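Local coordinates for protein beta-hexosaminidase (Neisseria gonorrhoeae, PDB 6JTJ) that probably cleaves terminal beta-1,4-linked N-acetylglucosamine from peptide-linked peptidoglycan fragments during cell-wall recycling, as a family 3 glycoside hydrolase of the NagZ subfamily, at residues 124-127 and 128-131; 370-373 and 374-377. All blocks are in the same frame, centred on the assembly; numbering follows the deposited sequence.

Contact 1: 124-127 and 128-131; sequences MNVL and GQIW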
ATOM      1  N   MET C 124       6.826  -6.458  11.925  1.00 23.15           N
ATOM      2  CA  MET C 124       8.091  -7.184  11.816  1.00 23.99           C
ATOM      3  C   MET C 124       9.335  -6.313  11.938  1.00 23.83           C
ATOM      4  O   MET C 124      10.380  -6.791  12.374  1.00 22.62           O
ATOM      5  CB  MET C 124       8.152  -7.993  10.524  1.00 23.39           C
ATOM      6  CG  MET C 124       7.140  -9.118  10.437  1.00 22.47           C
ATOM      7  SD  MET C 124       7.325 -10.343  11.754  1.00 24.75           S
ATOM      8  CE  MET C 124       6.170  -9.752  12.978  1.00 24.52           C
ATOM      9  N   ASN C 125       9.254  -5.035  11.598  1.00 24.31           N
ATOM     10  CA  ASN C 125      10.432  -4.205  11.740  1.00 26.77           C
ATOM     11  C   ASN C 125      10.851  -4.010  13.209  1.00 27.23           C
ATOM     12  O   ASN C 125      11.999  -3.663  13.469  1.00 26.08           O
ATOM     13  CB  ASN C 125      10.291  -2.854  11.044  1.00 29.07           C
ATOM     14  CG  ASN C 125       9.488  -1.865  11.839  1.00 30.02           C
ATOM     15  OD1 ASN C 125       8.468  -2.200  12.443  1.00 34.68           O
ATOM     16  ND2 ASN C 125       9.936  -0.629  11.833  1.00 34.87           N
ATOM     17  N   VAL C 126       9.917  -4.204  14.130  1.00 27.14           N
ATOM     18  CA  VAL C 126      10.216  -4.150  15.544  1.00 30.38           C
ATOM     19  C   VAL C 126      11.267  -5.207  15.871  1.00 32.84           C
ATOM     20  O   VAL C 126      12.154  -4.945  16.660  1.00 32.79           O
ATOM     21  CB  VAL C 126       8.956  -4.349  16.396  1.00 30.73           C
ATOM     22  CG1 VAL C 126       9.309  -4.509  17.862  1.00 29.70           C
ATOM     23  CG2 VAL C 126       8.007  -3.156  16.224  1.00 31.03           C
ATOM     24  N   LEU C 127      11.197  -6.369  15.216  1.00 31.55           N
ATOM     25  CA  LEU C 127      12.176  -7.415  15.424  1.00 28.61           C
ATOM     26  C   LEU C 127      13.530  -7.038  14.865  1.00 27.27           C
ATOM     27  O   LEU C 127      14.551  -7.332  15.464  1.00 25.88           O
ATOM     28  CB  LEU C 127      11.696  -8.741  14.837  1.00 28.48           C
ATOM     29  CG  LEU C 127      10.411  -9.241  15.497  1.00 30.39           C
ATOM     30  CD1 LEU C 127       9.775 -10.346  14.669  1.00 30.79           C
ATOM     31  CD2 LEU C 127      10.668  -9.712  16.917  1.00 30.80           C
ATOM     32  N   GLY C 128      13.554  -6.341  13.748  1.00 27.64           N
ATOM     33  CA  GLY C 128      14.799  -5.819  13.195  1.00 27.70           C
ATOM     34  C   GLY C 128      15.407  -4.705  14.037  1.00 29.21           C
ATOM     35  O   GLY C 128      16.619  -4.508  14.031  1.00 29.72           O
ATOM     36  N   GLN C 129      14.576  -3.961  14.745  1.00 31.14           N
ATOM     37  CA  GLN C 129      15.082  -2.941  15.658  1.00 33.49           C
ATOM     38  C   GLN C 129      15.735  -3.588  16.883  1.00 34.17           C
ATOM     39  O   GLN C 129      16.738  -3.081  17.383  1.00 33.09           O
ATOM     40  CB  GLN C 129      13.960  -1.992  16.083  1.00 33.23           C
ATOM     41  CG  GLN C 129      13.524  -1.094  14.955  1.00 35.36           C
ATOM     42  CD  GLN C 129      12.273  -0.296  15.277  1.00 39.36           C
ATOM     43  OE1 GLN C 129      11.404  -0.722  16.043  1.00 40.51           O
ATOM     44  NE2 GLN C 129      12.186   0.885  14.696  1.00 46.75           N
ATOM     45  N   ILE C 130      15.143  -4.673  17.389  1.00 34.62           N
ATOM     46  CA  ILE C 130      15.752  -5.450  18.462  1.00 35.56           C
ATOM     47  C   ILE C 130      17.096  -6.007  17.985  1.00 39.29           C
ATOM     48  O   ILE C 130      18.071  -5.995  18.721  1.00 43.67           O
ATOM     49  CB  ILE C 130      14.848  -6.604  18.921  1.00 35.90           C
ATOM     50  CG1 ILE C 130      13.612  -6.057  19.607  1.00 35.53           C
ATOM     51  CG2 ILE C 130      15.596  -7.518  19.878  1.00 39.46           C
ATOM     52  CD1 ILE C 130      12.538  -7.083  19.898  1.00 37.42           C
ATOM     53  N   TRP C 131      17.164  -6.445  16.733  1.00 40.72           N
ATOM     54  CA  TRP C 131      18.415  -6.936  16.155  1.00 40.79           C
ATOM     55  C   TRP C 131      19.504  -5.866  16.235  1.00 44.03           C
ATOM     56  O   TRP C 131      20.621  -6.134  16.690  1.00 47.25           O
ATOM     57  CB  TRP C 131      18.184  -7.359  14.697  1.00 35.35           C
ATOM     58  CG  TRP C 131      19.381  -7.740  13.898  1.00 32.46           C
ATOM     59  CD1 TRP C 131      20.300  -6.915  13.367  1.00 31.68           C
ATOM     60  CD2 TRP C 131      19.743  -9.064  13.478  1.00 33.58           C
ATOM     61  NE1 TRP C 131      21.241  -7.629  12.662  1.00 30.83           N
ATOM     62  CE2 TRP C 131      20.921  -8.954  12.729  1.00 30.69           C
ATOM     63  CE3 TRP C 131      19.194 -10.330  13.692  1.00 35.68           C
ATOM     64  CZ2 TRP C 131      21.550 -10.049  12.160  1.00 33.51           C
ATOM     65  CZ3 TRP C 131      19.838 -11.434  13.130  1.00 36.89           C
ATOM     66  CH2 TRP C 131      20.995 -11.278  12.373  1.00 33.75           C
TER
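The first turns of helix 124-134 hold this contact, in which Asn-125 and Gln-129 are one turn apart and their side chains lie side by side, pointing the same way. ND2 of Asn-125 comes 3.9 Å from NE2 of Gln-129, and the two amide planes are 36° apart. With CG anti to the carbonyl carbon (chi1 -71°) and the chain extended beyond it, Gln-129 leans back over the preceding turn; its CG sits 3.3 Å from Asn-125 O and its OE1 3.7 Å from Val-126 CA. Asn-125 O thus has the aliphatic part of Gln-129 beside it while it accepts a hydrogen bond from the backbone N of Gln-129 at 2.9 Å.

Gly-128 N reaches Met-124 O weakly, at 3.5 Å, whereas the bonds that follow are of normal length: Ile-130 N bonds Val-126 O at 3.1 Å and Trp-131 N bonds Leu-127 O at 3.0 Å. On another side of the helix the branches of Leu-127 and Ile-130 meet loosely, CD2 of the former 4.4 Å from CD1 of the latter. This apolar pair faces helix 136-155, where Leu-127 touches Ala-142 and Ile-130 touches Ala-139. The indole of Trp-131 meets the ring of His-183 and packs on helix 186-202. What results is an amphipathic alpha-helical turn, amides along one side and aliphatic groups on another, which packs its apolar side on helix 136-155 within the family 3 N-terminal domain, a TIM-barrel-like fold.

Contact 2: 370-373 and 374-377; sequences GFQA and AQAF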
ATOM      1  N   GLY C 370       3.629 -21.133  30.318  1.00 44.26           N
ATOM      2  CA  GLY C 370       4.666 -20.849  29.318  1.00 43.91           C
ATOM      3  C   GLY C 370       4.124 -20.085  28.127  1.00 44.26           C
ATOM      4  O   GLY C 370       4.701 -19.075  27.697  1.00 44.96           O
ATOM      5  N   PHE C 371       2.994 -20.558  27.612  1.00 40.49           N
ATOM      6  CA  PHE C 371       2.375 -19.892  26.498  1.00 44.46           C
ATOM      7  C   PHE C 371       1.776 -18.538  26.881  1.00 44.67           C
ATOM      8  O   PHE C 371       1.937 -17.563  26.141  1.00 45.29           O
ATOM      9  CB  PHE C 371       1.280 -20.736  25.888  1.00 46.36           C
ATOM     10  CG  PHE C 371       0.705 -20.103  24.686  1.00 49.06           C
ATOM     11  CD1 PHE C 371       1.428 -20.090  23.473  1.00 51.71           C
ATOM     12  CD2 PHE C 371      -0.494 -19.436  24.770  1.00 49.42           C
ATOM     13  CE1 PHE C 371       0.914 -19.476  22.359  1.00 50.42           C
ATOM     14  CE2 PHE C 371      -0.996 -18.823  23.669  1.00 50.37           C
ATOM     15  CZ  PHE C 371      -0.306 -18.843  22.464  1.00 51.10           C
ATOM     16  N   GLN C 372       1.130 -18.467  28.046  1.00 42.38           N
ATOM     17  CA  GLN C 372       0.592 -17.196  28.543  1.00 42.35           C
ATOM     18  C   GLN C 372       1.685 -16.141  28.730  1.00 39.46           C
ATOM     19  O   GLN C 372       1.464 -14.961  28.464  1.00 38.95           O
ATOM     20  CB  GLN C 372      -0.208 -17.382  29.829  1.00 40.95           C
ATOM     21  CG  GLN C 372      -1.563 -18.001  29.584  1.00 41.63           C
ATOM     22  CD  GLN C 372      -2.338 -18.298  30.878  1.00 44.19           C
ATOM     23  OE1 GLN C 372      -3.143 -17.500  31.349  1.00 41.22           O
ATOM     24  NE2 GLN C 372      -2.068 -19.449  31.459  1.00 44.83           N
ATOM     25  N   ALA C 373       2.869 -16.569  29.145  1.00 36.55           N
ATOM     26  CA  ALA C 373       4.007 -15.648  29.254  1.00 33.82           C
ATOM     27  C   ALA C 373       4.455 -15.159  27.883  1.00 37.81           C
ATOM     28  O   ALA C 373       4.824 -13.981  27.710  1.00 38.97           O
ATOM     29  CB  ALA C 373       5.157 -16.327  29.967  1.00 33.17           C
ATOM     30  N   ALA C 374       4.483 -16.074  26.907  1.00 34.13           N
ATOM     31  CA  ALA C 374       4.833 -15.687  25.538  1.00 34.57           C
ATOM     32  C   ALA C 374       3.863 -14.623  25.049  1.00 30.56           C
ATOM     33  O   ALA C 374       4.287 -13.618  24.469  1.00 31.59           O
ATOM     34  CB  ALA C 374       4.828 -16.913  24.620  1.00 33.56           C
ATOM     35  N   GLN C 375       2.576 -14.854  25.286  1.00 31.84           N
ATOM     36  CA  GLN C 375       1.554 -13.901  24.921  1.00 34.67           C
ATOM     37  C   GLN C 375       1.840 -12.515  25.461  1.00 39.69           C
ATOM     38  O   GLN C 375       1.826 -11.527  24.713  1.00 41.57           O
ATOM     39  CB  GLN C 375       0.185 -14.344  25.412  1.00 36.12           C
ATOM     40  CG  GLN C 375      -0.425 -15.482  24.636  1.00 35.96           C
ATOM     41  CD  GLN C 375      -1.754 -15.889  25.229  1.00 37.01           C
ATOM     42  OE1 GLN C 375      -1.819 -16.215  26.387  1.00 39.60           O
ATOM     43  NE2 GLN C 375      -2.798 -15.904  24.438  1.00 37.86           N
ATOM     44  N   ALA C 376       2.129 -12.434  26.753  1.00 41.78           N
ATOM     45  CA  ALA C 376       2.382 -11.141  27.386  1.00 43.51           C
ATOM     46  C   ALA C 376       3.650 -10.471  26.843  1.00 40.47           C
ATOM     47  O   ALA C 376       3.696  -9.242  26.673  1.00 41.05           O
ATOM     48  CB  ALA C 376       2.456 -11.290  28.903  1.00 43.25           C
ATOM     49  N   PHE C 377       4.685 -11.260  26.583  1.00 39.61           N
ATOM     50  CA  PHE C 377       5.902 -10.708  25.978  1.00 39.69           C
ATOM     51  C   PHE C 377       5.615 -10.091  24.592  1.00 42.68           C
ATOM     52  O   PHE C 377       6.089  -8.998  24.260  1.00 43.52           O
ATOM     53  CB  PHE C 377       6.962 -11.796  25.839  1.00 39.70           C
ATOM     54  CG  PHE C 377       8.175 -11.367  25.028  1.00 39.77           C
ATOM     55  CD1 PHE C 377       9.149 -10.558  25.576  1.00 39.94           C
ATOM     56  CD2 PHE C 377       8.324 -11.768  23.706  1.00 39.02           C
ATOM     57  CE1 PHE C 377      10.261 -10.174  24.833  1.00 37.80           C
ATOM     58  CE2 PHE C 377       9.431 -11.379  22.947  1.00 39.37           C
ATOM     59  CZ  PHE C 377      10.404 -10.579  23.514  1.00 39.32           C
TER
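CG of Phe-371 stands anti to the backbone N (chi1 -176°), while that of Gln-375 lies beside its own N and anti to the carbonyl carbon (chi1 -74°); the ring and the amide one turn later are thereby brought together. Gln-375 runs extended past CG, back along the helix, and its chain crosses the phenylalanine at a slant. The ring meets the amide through one corner: CE2 of Phe-371 is 3.4 Å from CD of Gln-375 and 3.5 Å from its NE2. Ring and amide planes are inclined by 39°, and the amide meets the ring obliquely. The methylene CG of Gln-375 also lies 3.5 Å from CE2 of Phe-371, so both the aliphatic and the polar part of the glutamine rest against the ring.

The two ends of the amide go separate ways. OE1 of Gln-375 turns toward Gln-372, 3.4 Å from its CA, and NE2 donates a hydrogen bond to OE2 of Glu-153, a partner on helix 136-155 that helps fix the rotation of the amide. Beneath the side chains the backbone is regular: Gln-375 N bonds Phe-371 O at 2.9 Å, and Phe-377 N bonds Ala-373 O, also at 2.9 Å. The methyl of Ala-374 approaches Phe-371 O to 3.3 Å and is buried, like the Phe-371 ring, while Gln-372 and Ala-376 are exposed.

Helix 369-382 is the last of the modelled chain, and it lies against helix 136-155: Phe-371 packs on Thr-152, Ala-374 on Gln-145 and Val-149, and Phe-377 on Ala-142.

Overall arrangement
Contacts 1 and 2 belong to separate helices, far apart in sequence, that share helix 136-155 as a neighbour. Their centres are 19 Å apart and their nearest atoms about 5 Å, without touching; Ala-142 bridges the interval, meeting Leu-127 of contact 1 and Phe-377 of contact 2. Both lie on the same side of the chain's centre. Contact 1 is the nearer to the substrate site: the side chain of Met-124 is about 6 Å from that of Arg-180, a predicted substrate-binding residue, and about 11 Å from a bound N-acetylglucosamine. Contact 2 lies away from the annotated sites, near the C-terminal end of the modelled chain.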